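PDB 6KBH: cytochrome P450 monooxygenase from Rhodococcus sp. ECU0066, which probably acts as a self-sufficient monooxygenase, inserting oxygen at its heme with electrons relayed through FMN and a [2Fe-2S] cluster in the same chain. Local coordinates for residues A[26-31]-A[69-74]; A[38-43]-A[63-68]; A[165-170]-A[441-446]; A[412-417]-A[446-451]. All blocks are in the same frame, centred on the assembly; numbering follows the deposited sequence.

Contact 1: residues A[26-31]-A[69-74]; sequences TAFTSP and YSPELG
Pro31 lies over one face of the Tyr69 ring in a largely apolar surface contact, where the N-terminal loop before helix 38-41 lies against the loop that follows strand 67-69. The main feature is a CH-pi contact: Pro31 CD stands 3.3 Å from the centroid of the Tyr69 ring, only 6° off the ring normal, and so sits over the middle of one face. Pro31 CG lies further out on the same ring, 3.7 Å from Tyr69 CE1. Tyr69 meets this proline because its CG is anti to the backbone N (chi1 -179°), which lays the phenol alongside the N-terminal loop. Ser30 touches the base of the same side chain, its CA 3.7 Å from Tyr69 CD2 and its CB 3.9 Å from Tyr69 CB. Its hydroxyl is engaged locally, with Thr32 OG1. Strand 67-69 pairs with strand 76-78 as a beta hairpin at the margin of the mixed sheet of the P450 domain, and Trp76 of the second strand meets the Tyr69 ring while also touching Ser30 and Pro31. An alanine in place of Tyr69 is likely to leave Pro31 CD without the aromatic face it rests on and to open a gap beside Trp76. Further along, Phe28 and Pro71 make a lighter contact. Phe28 CB is 4.0 Å from Pro71 CG, and Pro71 CB lies over one face of the phenyl ring, displaced toward its rim. Ala41 of helix 38-41 touches both of these side chains.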
loop_
_atom_site.group_PDB
_atom_site.type_symbol
_atom_site.label_atom_id
_atom_site.label_comp_id
_atom_site.label_asym_id
_atom_site.label_seq_id
_atom_site.Cartn_x
_atom_site.Cartn_y
_atom_site.Cartn_z
ATOM N N THR A 26 -2.239 -49.968 6.707
ATOM C CA THR A 26 -2.266 -49.561 5.307
ATOM C C THR A 26 -1.649 -48.191 5.060
ATOM O O THR A 26 -0.830 -48.040 4.147
ATOM C CB THR A 26 -3.719 -49.576 4.800
ATOM O OG1 THR A 26 -4.195 -50.928 4.745
ATOM C CG2 THR A 26 -3.826 -48.943 3.419
ATOM N N ALA A 27 -2.025 -47.181 5.843
ATOM C CA ALA A 27 -1.546 -45.819 5.642
ATOM C C ALA A 27 -1.210 -45.196 6.990
ATOM O O ALA A 27 -1.573 -45.724 8.043
ATOM C CB ALA A 27 -2.585 -44.963 4.903
ATOM N N PHE A 28 -0.488 -44.073 6.954
ATOM C CA PHE A 28 -0.272 -43.331 8.189
ATOM C C PHE A 28 -1.595 -42.768 8.693
ATOM O O PHE A 28 -2.552 -42.579 7.938
ATOM C CB PHE A 28 0.709 -42.165 8.019
ATOM C CG PHE A 28 2.009 -42.525 7.362
ATOM C CD1 PHE A 28 2.123 -42.526 5.982
ATOM C CD2 PHE A 28 3.137 -42.792 8.123
ATOM C CE1 PHE A 28 3.325 -42.835 5.372
ATOM C CE2 PHE A 28 4.343 -43.099 7.520
ATOM C CZ PHE A 28 4.435 -43.122 6.141
ATOM N N THR A 29 -1.635 -42.480 9.989
ATOM C CA THR A 29 -2.810 -41.911 10.625
ATOM C C THR A 29 -2.452 -40.582 11.272
ATOM O O THR A 29 -1.376 -40.435 11.860
ATOM C CB THR A 29 -3.384 -42.860 11.680
ATOM O OG1 THR A 29 -2.481 -42.943 12.790
ATOM C CG2 THR A 29 -3.584 -44.248 11.091
ATOM N N SER A 30 -3.362 -39.616 11.155
ATOM C CA SER A 30 -3.216 -38.338 11.820
ATOM C C SER A 30 -3.326 -38.538 13.328
ATOM O O SER A 30 -3.765 -39.592 13.793
ATOM C CB SER A 30 -4.282 -37.363 11.324
ATOM O OG SER A 30 -5.505 -37.567 12.008
ATOM N N PRO A 31 -2.923 -37.545 14.127
ATOM C CA PRO A 31 -3.131 -37.653 15.580
ATOM C C PRO A 31 -4.592 -37.795 15.978
ATOM O O PRO A 31 -4.873 -38.181 17.119
ATOM C CB PRO A 31 -2.525 -36.351 16.120
ATOM C CG PRO A 31 -1.508 -35.966 15.099
ATOM C CD PRO A 31 -2.094 -36.377 13.779
ATOM N N TYR A 69 -2.783 -33.378 7.526
ATOM C CA TYR A 69 -1.704 -33.690 8.446
ATOM C C TYR A 69 -0.505 -34.209 7.666
ATOM O O TYR A 69 -0.650 -35.010 6.739
ATOM C CB TYR A 69 -2.144 -34.725 9.481
ATOM C CG TYR A 69 -1.050 -35.059 10.459
ATOM C CD1 TYR A 69 -0.639 -34.132 11.407
ATOM C CD2 TYR A 69 -0.408 -36.293 10.424
ATOM C CE1 TYR A 69 0.373 -34.422 12.301
ATOM C CE2 TYR A 69 0.605 -36.593 11.316
ATOM C CZ TYR A 69 0.989 -35.653 12.252
ATOM O OH TYR A 69 1.995 -35.939 13.143
ATOM N N SER A 70 0.679 -33.736 8.040
ATOM C CA SER A 70 1.914 -34.119 7.376
ATOM C C SER A 70 2.687 -35.067 8.278
ATOM O O SER A 70 2.971 -34.705 9.427
ATOM C CB SER A 70 2.751 -32.882 7.050
ATOM O OG SER A 70 4.057 -33.232 6.629
ATOM N N PRO A 71 2.979 -36.300 7.852
ATOM C CA PRO A 71 3.820 -37.169 8.697
ATOM C C PRO A 71 5.283 -36.761 8.745
ATOM O O PRO A 71 5.904 -36.895 9.805
ATOM C CB PRO A 71 3.629 -38.552 8.061
ATOM C CG PRO A 71 2.266 -38.481 7.457
ATOM C CD PRO A 71 2.155 -37.082 6.917
ATOM N N GLU A 72 5.855 -36.267 7.640
ATOM C CA GLU A 72 7.276 -35.921 7.626
ATOM C C GLU A 72 7.598 -34.881 8.693
ATOM O O GLU A 72 8.446 -35.103 9.565
ATOM C CB GLU A 72 7.692 -35.426 6.236
ATOM C CG GLU A 72 9.185 -35.080 6.094
ATOM C CD GLU A 72 10.125 -36.265 6.324
ATOM O OE1 GLU A 72 9.679 -37.429 6.262
ATOM O OE2 GLU A 72 11.328 -36.031 6.560
ATOM N N LEU A 73 6.928 -33.739 8.638
ATOM C CA LEU A 73 7.003 -32.735 9.685
ATOM C C LEU A 73 5.873 -32.982 10.688
ATOM O O LEU A 73 5.024 -33.844 10.489
ATOM C CB LEU A 73 6.948 -31.342 9.055
ATOM C CG LEU A 73 6.845 -30.053 9.858
ATOM C CD1 LEU A 73 7.923 -29.093 9.426
ATOM C CD2 LEU A 73 5.495 -29.458 9.588
ATOM N N GLY A 74 5.882 -32.256 11.794
ATOM C CA GLY A 74 4.900 -32.562 12.813
ATOM C C GLY A 74 3.608 -31.772 12.778
ATOM O O GLY A 74 2.834 -31.856 13.738
#

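Contact 2: residues A[38-43]-A[63-68]; sequences PRAAAF and DEEPVF
Arg39 reaches across from helix 38-41 to Glu64 of the 59-64 helical region, where the two form a salt bridge. Arg39 NH1 donates a weak hydrogen bond to Glu64 OE2 at 2.8 Å. The carboxylate meets the edge of the guanidinium, but the two planes are turned 72° apart, and Glu64 OE1 comes no closer than 3.4 Å, to Arg39 NH1. This is therefore a one-point grip and not a flat, two-pronged pair. The arginine chain bends at its third torsion to bring NH1 there. Glu65 adds a more distant opposite charge, its OE1 4.9 Å from Arg39 NH2, which probably contributes a little to the attraction. Inward from these charges the contact becomes apolar. The second segment runs from helix 59-64 into strand 67-69, an edge strand of the mixed sheet of the P450 domain, and Phe68 exchanges backbone hydrogen bonds with Val77 on the neighbouring strand. Helix 38-41 and the loop after it thus cover the start of strand 67-69. With CG placed between its backbone N and carbonyl carbon (chi1 61°), Phe68 lays its ring against Ala40 and Phe43. Ala40 CB lies 3.5 Å from Phe68 CD2. Beyond it, the edge of Phe68 points at the face of Phe43 in a T-shaped pair with planes 78° apart and ring centroids 5.4 Å apart. The CE2-CZ edge of Phe68 makes the approach, CZ standing over the Phe43 face and offset toward its rim. Trp60 also meets the Phe68 ring and touches Arg39, spanning the polar and aromatic parts of the interface.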
loop_
_atom_site.group_PDB
_atom_site.type_symbol
_atom_site.label_atom_id
_atom_site.label_comp_id
_atom_site.label_asym_id
_atom_site.label_seq_id
_atom_site.Cartn_x
_atom_site.Cartn_y
_atom_site.Cartn_z
ATOM N N PRO A 38 -2.074 -40.216 0.447
ATOM C CA PRO A 38 -0.749 -40.323 -0.193
ATOM C C PRO A 38 -0.060 -38.985 -0.390
ATOM O O PRO A 38 1.086 -38.805 0.046
ATOM C CB PRO A 38 -1.073 -40.989 -1.536
ATOM C CG PRO A 38 -2.316 -41.761 -1.283
ATOM C CD PRO A 38 -3.104 -40.992 -0.268
ATOM N N ARG A 39 -0.734 -38.036 -1.048
ATOM C CA ARG A 39 -0.128 -36.733 -1.300
ATOM C C ARG A 39 0.195 -36.010 0.001
ATOM O O ARG A 39 1.202 -35.297 0.080
ATOM C CB ARG A 39 -1.057 -35.891 -2.175
ATOM C CG ARG A 39 -1.298 -36.490 -3.558
ATOM C CD ARG A 39 -2.407 -35.767 -4.315
ATOM N NE ARG A 39 -3.712 -35.978 -3.696
ATOM C CZ ARG A 39 -4.851 -35.488 -4.172
ATOM N NH1 ARG A 39 -4.847 -34.761 -5.282
ATOM N NH2 ARG A 39 -5.992 -35.724 -3.539
ATOM N N ALA A 40 -0.634 -36.200 1.031
ATOM C CA ALA A 40 -0.377 -35.579 2.325
ATOM C C ALA A 40 0.816 -36.221 3.022
ATOM O O ALA A 40 1.638 -35.523 3.628
ATOM C CB ALA A 40 -1.623 -35.673 3.204
ATOM N N ALA A 41 0.921 -37.552 2.956
ATOM C CA ALA A 41 2.040 -38.258 3.570
ATOM C C ALA A 41 3.325 -38.129 2.766
ATOM O O ALA A 41 4.412 -38.314 3.323
ATOM C CB ALA A 41 1.692 -39.735 3.756
ATOM N N ALA A 42 3.225 -37.818 1.476
ATOM C CA ALA A 42 4.393 -37.534 0.655
ATOM C C ALA A 42 4.855 -36.089 0.769
ATOM O O ALA A 42 5.843 -35.716 0.125
ATOM C CB ALA A 42 4.099 -37.867 -0.811
ATOM N N PHE A 43 4.167 -35.268 1.558
ATOM C CA PHE A 43 4.573 -33.881 1.728
ATOM C C PHE A 43 5.877 -33.810 2.511
ATOM O O PHE A 43 6.006 -34.406 3.586
ATOM C CB PHE A 43 3.476 -33.090 2.442
ATOM C CG PHE A 43 3.841 -31.653 2.727
ATOM C CD1 PHE A 43 3.926 -30.725 1.700
ATOM C CD2 PHE A 43 4.086 -31.230 4.023
ATOM C CE1 PHE A 43 4.255 -29.406 1.959
ATOM C CE2 PHE A 43 4.418 -29.907 4.289
ATOM C CZ PHE A 43 4.504 -28.997 3.255
ATOM N N ASP A 63 -6.665 -27.469 -4.481
ATOM C CA ASP A 63 -7.758 -27.993 -5.286
ATOM C C ASP A 63 -8.576 -29.027 -4.524
ATOM O O ASP A 63 -9.802 -28.904 -4.423
ATOM C CB ASP A 63 -7.211 -28.584 -6.585
ATOM C CG ASP A 63 -6.654 -27.522 -7.511
ATOM O OD1 ASP A 63 -6.984 -26.333 -7.320
ATOM O OD2 ASP A 63 -5.887 -27.868 -8.433
ATOM N N GLU A 64 -7.923 -30.047 -3.966
ATOM C CA GLU A 64 -8.655 -31.195 -3.457
ATOM C C GLU A 64 -8.503 -31.461 -1.967
ATOM O O GLU A 64 -9.324 -32.203 -1.415
ATOM C CB GLU A 64 -8.256 -32.462 -4.232
ATOM C CG GLU A 64 -7.994 -32.207 -5.708
ATOM C CD GLU A 64 -7.461 -33.427 -6.422
ATOM O OE1 GLU A 64 -8.103 -34.494 -6.339
ATOM O OE2 GLU A 64 -6.395 -33.318 -7.063
ATOM N N GLU A 65 -7.507 -30.885 -1.293
ATOM C CA GLU A 65 -7.336 -31.101 0.145
ATOM C C GLU A 65 -6.700 -29.874 0.772
ATOM O O GLU A 65 -5.471 -29.783 0.894
ATOM C CB GLU A 65 -6.503 -32.349 0.434
ATOM C CG GLU A 65 -6.629 -32.820 1.870
ATOM C CD GLU A 65 -5.936 -34.137 2.117
ATOM O OE1 GLU A 65 -5.214 -34.605 1.212
ATOM O OE2 GLU A 65 -6.117 -34.703 3.216
ATOM N N PRO A 66 -7.516 -28.915 1.221
ATOM C CA PRO A 66 -6.963 -27.637 1.700
ATOM C C PRO A 66 -6.279 -27.729 3.054
ATOM O O PRO A 66 -5.506 -26.824 3.400
ATOM C CB PRO A 66 -8.199 -26.736 1.767
ATOM C CG PRO A 66 -9.313 -27.692 2.088
ATOM C CD PRO A 66 -8.977 -28.991 1.395
ATOM N N VAL A 67 -6.542 -28.779 3.832
ATOM C CA VAL A 67 -5.980 -28.947 5.169
ATOM C C VAL A 67 -5.632 -30.416 5.357
ATOM O O VAL A 67 -6.493 -31.286 5.192
ATOM C CB VAL A 67 -6.958 -28.486 6.268
ATOM C CG1 VAL A 67 -6.395 -28.782 7.652
ATOM C CG2 VAL A 67 -7.266 -27.012 6.121
ATOM N N PHE A 68 -4.382 -30.696 5.708
ATOM C CA PHE A 68 -3.978 -32.081 5.896
ATOM C C PHE A 68 -2.915 -32.174 6.977
ATOM O O PHE A 68 -2.242 -31.193 7.312
ATOM C CB PHE A 68 -3.471 -32.709 4.589
ATOM C CG PHE A 68 -2.264 -32.027 3.996
ATOM C CD1 PHE A 68 -2.411 -30.980 3.099
ATOM C CD2 PHE A 68 -0.981 -32.453 4.310
ATOM C CE1 PHE A 68 -1.306 -30.362 2.538
ATOM C CE2 PHE A 68 0.127 -31.837 3.754
ATOM C CZ PHE A 68 -0.037 -30.787 2.865
#

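Contact 3: residues A[165-170]-A[441-446]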
loop_
_atom_site.group_PDB
_atom_site.type_symbol
_atom_site.label_atom_id
_atom_site.label_comp_id
_atom_site.label_asym_id
_atom_site.label_seq_id
_atom_site.Cartn_x
_atom_site.Cartn_y
_atom_site.Cartn_z
ATOM N N ASP A 165 27.979 1.043 -6.339
ATOM C CA ASP A 165 29.071 1.650 -7.089
ATOM C C ASP A 165 30.405 0.934 -6.900
ATOM O O ASP A 165 31.379 1.286 -7.574
ATOM C CB ASP A 165 29.214 3.134 -6.723
ATOM C CG ASP A 165 29.586 3.355 -5.266
ATOM O OD1 ASP A 165 29.831 2.370 -4.539
ATOM O OD2 ASP A 165 29.637 4.530 -4.846
ATOM N N ARG A 166 30.488 -0.040 -5.991
ATOM C CA ARG A 166 31.713 -0.824 -5.881
ATOM C C ARG A 166 31.839 -1.805 -7.038
ATOM O O ARG A 166 32.941 -2.037 -7.547
ATOM C CB ARG A 166 31.744 -1.568 -4.547
ATOM C CG ARG A 166 31.453 -0.689 -3.352
ATOM C CD ARG A 166 31.701 -1.427 -2.053
ATOM N NE ARG A 166 31.205 -0.667 -0.910
ATOM C CZ ARG A 166 31.425 -0.995 0.358
ATOM N NH1 ARG A 166 32.136 -2.075 0.654
ATOM N NH2 ARG A 166 30.933 -0.241 1.331
ATOM N N PHE A 167 30.717 -2.380 -7.469
ATOM C CA PHE A 167 30.694 -3.378 -8.529
ATOM C C PHE A 167 30.055 -2.850 -9.810
ATOM O O PHE A 167 29.691 -3.639 -10.687
ATOM C CB PHE A 167 29.990 -4.645 -8.026
ATOM C CG PHE A 167 28.594 -4.415 -7.484
ATOM C CD1 PHE A 167 27.598 -3.838 -8.258
ATOM C CD2 PHE A 167 28.286 -4.778 -6.183
ATOM C CE1 PHE A 167 26.324 -3.633 -7.745
ATOM C CE2 PHE A 167 27.019 -4.576 -5.665
ATOM C CZ PHE A 167 26.038 -4.008 -6.444
ATOM N N ILE A 168 29.936 -1.526 -9.942
ATOM C CA ILE A 168 29.200 -0.925 -11.054
ATOM C C ILE A 168 29.891 -1.178 -12.388
ATOM O O ILE A 168 29.228 -1.326 -13.423
ATOM C CB ILE A 168 29.027 0.580 -10.797
ATOM C CG1 ILE A 168 28.544 1.309 -12.051
ATOM C CG2 ILE A 168 30.342 1.188 -10.401
ATOM C CD1 ILE A 168 27.158 0.971 -12.439
ATOM N N ASP A 169 31.219 -1.225 -12.399
ATOM C CA ASP A 169 31.977 -1.251 -13.639
ATOM C C ASP A 169 32.429 -2.648 -14.039
ATOM O O ASP A 169 33.102 -2.796 -15.063
ATOM C CB ASP A 169 33.187 -0.322 -13.521
ATOM C CG ASP A 169 32.789 1.141 -13.438
ATOM O OD1 ASP A 169 31.803 1.524 -14.102
ATOM O OD2 ASP A 169 33.453 1.904 -12.706
ATOM N N THR A 170 32.072 -3.677 -13.267
ATOM C CA THR A 170 32.547 -5.026 -13.558
ATOM C C THR A 170 31.752 -5.700 -14.670
ATOM O O THR A 170 32.298 -6.544 -15.389
ATOM C CB THR A 170 32.489 -5.890 -12.297
ATOM O OG1 THR A 170 31.123 -6.096 -11.920
ATOM C CG2 THR A 170 33.229 -5.215 -11.152
ATOM N N VAL A 441 24.357 -11.785 -12.213
ATOM C CA VAL A 441 23.869 -10.872 -13.236
ATOM C C VAL A 441 25.045 -10.320 -14.028
ATOM O O VAL A 441 26.092 -9.981 -13.464
ATOM C CB VAL A 441 23.035 -9.728 -12.624
ATOM C CG1 VAL A 441 21.770 -10.280 -11.992
ATOM C CG2 VAL A 441 23.845 -8.972 -11.599
ATOM N N ARG A 442 24.868 -10.249 -15.341
ATOM C CA ARG A 442 25.806 -9.614 -16.250
ATOM C C ARG A 442 25.212 -8.310 -16.767
ATOM O O ARG A 442 23.997 -8.102 -16.739
ATOM C CB ARG A 442 26.136 -10.538 -17.429
ATOM C CG ARG A 442 24.987 -10.636 -18.410
ATOM C CD ARG A 442 25.364 -11.206 -19.767
ATOM N NE ARG A 442 26.120 -12.447 -19.678
ATOM C CZ ARG A 442 25.735 -13.589 -20.240
ATOM N NH1 ARG A 442 24.595 -13.645 -20.917
ATOM N NH2 ARG A 442 26.483 -14.674 -20.116
ATOM N N TRP A 443 26.091 -7.426 -17.233
ATOM C CA TRP A 443 25.682 -6.235 -17.968
ATOM C C TRP A 443 26.892 -5.701 -18.721
ATOM O O TRP A 443 28.029 -6.114 -18.481
ATOM C CB TRP A 443 25.085 -5.160 -17.049
ATOM C CG TRP A 443 26.087 -4.456 -16.191
ATOM C CD1 TRP A 443 26.739 -3.290 -16.469
ATOM C CD2 TRP A 443 26.543 -4.872 -14.904
ATOM N NE1 TRP A 443 27.580 -2.958 -15.433
ATOM C CE2 TRP A 443 27.473 -3.915 -14.458
ATOM C CE3 TRP A 443 26.257 -5.966 -14.084
ATOM C CZ2 TRP A 443 28.119 -4.023 -13.233
ATOM C CZ3 TRP A 443 26.896 -6.067 -12.874
ATOM C CH2 TRP A 443 27.817 -5.104 -12.456
ATOM N N ASP A 444 26.627 -4.776 -19.644
ATOM C CA ASP A 444 27.682 -4.153 -20.432
ATOM C C ASP A 444 28.170 -2.903 -19.708
ATOM O O ASP A 444 27.437 -1.902 -19.665
ATOM C CB ASP A 444 27.173 -3.803 -21.824
ATOM C CG ASP A 444 28.290 -3.415 -22.777
ATOM O OD1 ASP A 444 29.445 -3.263 -22.324
ATOM O OD2 ASP A 444 28.010 -3.265 -23.984
ATOM N N PRO A 445 29.382 -2.900 -19.147
ATOM C CA PRO A 445 29.797 -1.750 -18.322
ATOM C C PRO A 445 29.926 -0.451 -19.096
ATOM O O PRO A 445 29.497 0.597 -18.599
ATOM C CB PRO A 445 31.146 -2.203 -17.744
ATOM C CG PRO A 445 31.153 -3.695 -17.889
ATOM C CD PRO A 445 30.388 -3.974 -19.142
ATOM N N ALA A 446 30.527 -0.472 -20.289
ATOM C CA ALA A 446 30.684 0.767 -21.047
ATOM C C ALA A 446 29.338 1.424 -21.325
ATOM O O ALA A 446 29.250 2.656 -21.398
ATOM C CB ALA A 446 31.421 0.496 -22.358
#
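Trp443, following Arg442 of strand 440-442, projects into the loop made by residues 165-170, which connects helix 153-164 to strand 172-174. Strands 172-174, 440-442 and 418-419 form the small antiparallel sheet of the P450 fold that joins the middle of the heme domain to its C-terminal part. Backbone pairing continues beside the contact, with Val441 bonded to Val173 and Trp443 to Gly171. The polar interactions centre on the indole. Trp443 NE1 gives a weak hydrogen bond to Ile168 O at 3.1 Å, the angle at the hydrogen being 125°. Phe167 O also lies at the indole edge, near the ring plane and beside CH2 and CZ2, so two successive carbonyls line that edge. The first torsion puts Trp443 CG between its backbone N and carbonyl carbon (chi1 73°), bringing the six-membered ring against the carbonyls of Phe167 and Ile168. Replacing Trp443 with a leucine would probably leave the carbonyl of Ile168 without this donor and open a gap between Phe167 and Thr170. Van der Waals packing completes the contact. Phe167 CD1 approaches Trp443 CH2 at 4.4 Å, and His416 meets the indole from outside these segments at a steep angle between the rings. Thr170 OG1 is 3.5 Å from Trp443 CH2, although its hydrogen-bonding partner is His172 O. Pro445 packs against the backbone of the loop instead of a side chain: its CB is 3.4 Å from Asp169 O, and its CG reaches to 3.8 Å from Thr170 C.

Contact 4: residues A[412-417]-A[446-451]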
loop_
_atom_site.group_PDB
_atom_site.type_symbol
_atom_site.label_atom_id
_atom_site.label_comp_id
_atom_site.label_asym_id
_atom_site.label_seq_id
_atom_site.Cartn_x
_atom_site.Cartn_y
_atom_site.Cartn_z
ATOM N N ARG A 412 17.399 2.143 -12.707
ATOM C CA ARG A 412 17.933 3.388 -13.247
ATOM C C ARG A 412 19.287 3.158 -13.900
ATOM O O ARG A 412 19.460 3.378 -15.104
ATOM C CB ARG A 412 18.052 4.434 -12.138
ATOM C CG ARG A 412 16.735 5.031 -11.691
ATOM C CD ARG A 412 16.376 6.264 -12.487
ATOM N NE ARG A 412 15.270 6.983 -11.865
ATOM C CZ ARG A 412 15.380 7.708 -10.755
ATOM N NH1 ARG A 412 16.551 7.819 -10.142
ATOM N NH2 ARG A 412 14.318 8.326 -10.258
ATOM N N ARG A 413 20.258 2.691 -13.117
ATOM C CA ARG A 413 21.642 2.680 -13.571
ATOM C C ARG A 413 21.931 1.518 -14.516
ATOM O O ARG A 413 22.633 1.698 -15.517
ATOM C CB ARG A 413 22.579 2.645 -12.361
ATOM C CG ARG A 413 22.490 3.904 -11.510
ATOM C CD ARG A 413 23.199 3.772 -10.173
ATOM N NE ARG A 413 24.650 3.708 -10.302
ATOM C CZ ARG A 413 25.491 3.765 -9.274
ATOM N NH1 ARG A 413 25.029 3.900 -8.039
ATOM N NH2 ARG A 413 26.799 3.698 -9.483
ATOM N N LEU A 414 21.407 0.325 -14.232
ATOM C CA LEU A 414 21.736 -0.881 -14.994
ATOM C C LEU A 414 20.493 -1.537 -15.588
ATOM O O LEU A 414 20.160 -2.677 -15.242
ATOM C CB LEU A 414 22.490 -1.882 -14.120
ATOM C CG LEU A 414 23.568 -1.366 -13.165
ATOM C CD1 LEU A 414 24.382 -2.513 -12.596
ATOM C CD2 LEU A 414 24.474 -0.414 -13.898
ATOM N N PRO A 415 19.794 -0.861 -16.507
ATOM C CA PRO A 415 18.682 -1.529 -17.200
ATOM C C PRO A 415 19.145 -2.604 -18.163
ATOM O O PRO A 415 18.363 -3.507 -18.483
ATOM C CB PRO A 415 17.983 -0.383 -17.947
ATOM C CG PRO A 415 18.578 0.880 -17.399
ATOM C CD PRO A 415 19.965 0.516 -16.994
ATOM N N HIS A 416 20.388 -2.530 -18.638
ATOM C CA HIS A 416 20.979 -3.515 -19.535
ATOM C C HIS A 416 21.545 -4.724 -18.792
ATOM O O HIS A 416 22.368 -5.464 -19.348
ATOM C CB HIS A 416 22.068 -2.853 -20.381
ATOM C CG HIS A 416 23.238 -2.373 -19.584
ATOM N ND1 HIS A 416 23.098 -1.650 -18.419
ATOM C CD2 HIS A 416 24.570 -2.509 -19.783
ATOM C CE1 HIS A 416 24.292 -1.366 -17.933
ATOM N NE2 HIS A 416 25.203 -1.873 -18.744
ATOM N N MET A 417 21.125 -4.921 -17.548
ATOM C CA MET A 417 21.554 -6.060 -16.753
ATOM C C MET A 417 20.655 -7.258 -17.028
ATOM O O MET A 417 19.432 -7.124 -17.116
ATOM C CB MET A 417 21.518 -5.699 -15.269
ATOM C CG MET A 417 21.613 -6.871 -14.315
ATOM S SD MET A 417 20.938 -6.477 -12.689
ATOM C CE MET A 417 22.204 -5.386 -12.049
ATOM N N ALA A 446 30.527 -0.472 -20.289
ATOM C CA ALA A 446 30.684 0.767 -21.047
ATOM C C ALA A 446 29.338 1.424 -21.325
ATOM O O ALA A 446 29.250 2.656 -21.398
ATOM C CB ALA A 446 31.421 0.496 -22.358
ATOM N N ARG A 447 28.287 0.619 -21.445
ATOM C CA ARG A 447 26.971 1.041 -21.902
ATOM C C ARG A 447 26.082 1.584 -20.787
ATOM O O ARG A 447 24.920 1.913 -21.050
ATOM C CB ARG A 447 26.288 -0.143 -22.596
ATOM C CG ARG A 447 25.013 0.162 -23.352
ATOM C CD ARG A 447 24.623 -1.040 -24.162
ATOM N NE ARG A 447 25.508 -1.175 -25.310
ATOM C CZ ARG A 447 25.126 -0.973 -26.564
ATOM N NH1 ARG A 447 23.868 -0.650 -26.828
ATOM N NH2 ARG A 447 25.995 -1.110 -27.556
ATOM N N ASN A 448 26.583 1.684 -19.556
ATOM C CA ASN A 448 25.790 2.288 -18.498
ATOM C C ASN A 448 25.281 3.649 -18.967
ATOM O O ASN A 448 26.084 4.483 -19.412
ATOM C CB ASN A 448 26.601 2.478 -17.210
ATOM C CG ASN A 448 27.266 1.204 -16.723
ATOM O OD1 ASN A 448 28.410 1.227 -16.266
ATOM N ND2 ASN A 448 26.553 0.092 -16.801
ATOM N N PRO A 449 23.973 3.911 -18.904
ATOM C CA PRO A 449 23.501 5.283 -19.144
ATOM C C PRO A 449 24.141 6.279 -18.196
ATOM O O PRO A 449 24.139 7.485 -18.474
ATOM C CB PRO A 449 21.986 5.186 -18.912
ATOM C CG PRO A 449 21.661 3.723 -18.997
ATOM C CD PRO A 449 22.879 3.017 -18.485
ATOM N N GLU A 450 24.721 5.785 -17.101
ATOM C CA GLU A 450 25.214 6.634 -16.028
ATOM C C GLU A 450 26.436 7.443 -16.451
ATOM O O GLU A 450 26.541 8.630 -16.118
ATOM C CB GLU A 450 25.537 5.759 -14.820
ATOM C CG GLU A 450 26.098 6.484 -13.623
ATOM C CD GLU A 450 26.858 5.547 -12.717
ATOM O OE1 GLU A 450 26.217 4.672 -12.099
ATOM O OE2 GLU A 450 28.096 5.678 -12.635
ATOM N N ARG A 451 27.374 6.827 -17.178
ATOM C CA ARG A 451 28.633 7.499 -17.476
ATOM C C ARG A 451 28.486 8.604 -18.512
ATOM O O ARG A 451 29.365 9.469 -18.607
ATOM C CB ARG A 451 29.676 6.489 -17.947
ATOM C CG ARG A 451 30.594 6.016 -16.841
ATOM C CD ARG A 451 31.769 5.256 -17.408
ATOM N NE ARG A 451 31.546 3.818 -17.375
ATOM C CZ ARG A 451 32.006 2.973 -18.290
ATOM N NH1 ARG A 451 32.711 3.421 -19.321
ATOM N NH2 ARG A 451 31.760 1.681 -18.170
#
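Arg413 and Glu450 join in the close-packed part of this contact. Glu450 OE1 accepts two weak hydrogen bonds, from Arg413 NE at 2.6 Å and from Arg413 NH2 at 2.9 Å, so one oxygen meets the edge of the guanidinium while the two planes stay 56° apart. A bend at the third torsion (chi3 69°) turns the arginine's end to Glu450, and NH1 also forms a salt bridge with Glu409, which probably spreads the arginine's charge over two carboxylates. Beside this salt bridge Pro449 CD lies 3.3 Å from Arg413 O, and the Pro415 and Pro449 rings meet through their CD atoms, 4.1 Å apart. Leu414 CD2 runs alongside Asn448, 3.6 Å from its ND2. The His416 ring belongs to the packed part too, with the backbone of Arg447 over one face and Asn448 ND2 at its edge, while NE2 probably hydrogen-bonds to Asp444 O. Arg447 is the loose side: it touches the imidazole through CB, 4.1 Å from His416 CD2, before its chain leads off to the exposed side. Helix 396-413, the long L helix that follows the heme-ligating Cys393 in P450s, thus ends against the segment leaving the small C-terminal sheet.

In the fold
Starting at the N terminus, contact 1 closes the first loop by bringing residues 69-74 back to residues 26-31. Contact 2 is nested inside it, tying helix 38-41 to helix 59-64 and the start of the hairpin; the two touch through Phe28, Ala41, Phe43, Ser70, Pro71 and Glu72. Contact 3 opens at 165-170 and contact 4 at 412-417, before either closes, so the two cross, sharing Ala446 and packing Ile168 on Leu414. They join the loop after helix 153-164 and the end of helix 396-413 to the C-terminal strand 440-442 and helix 449-452. Centres of contacts 1 and 3 are about 51 Å apart.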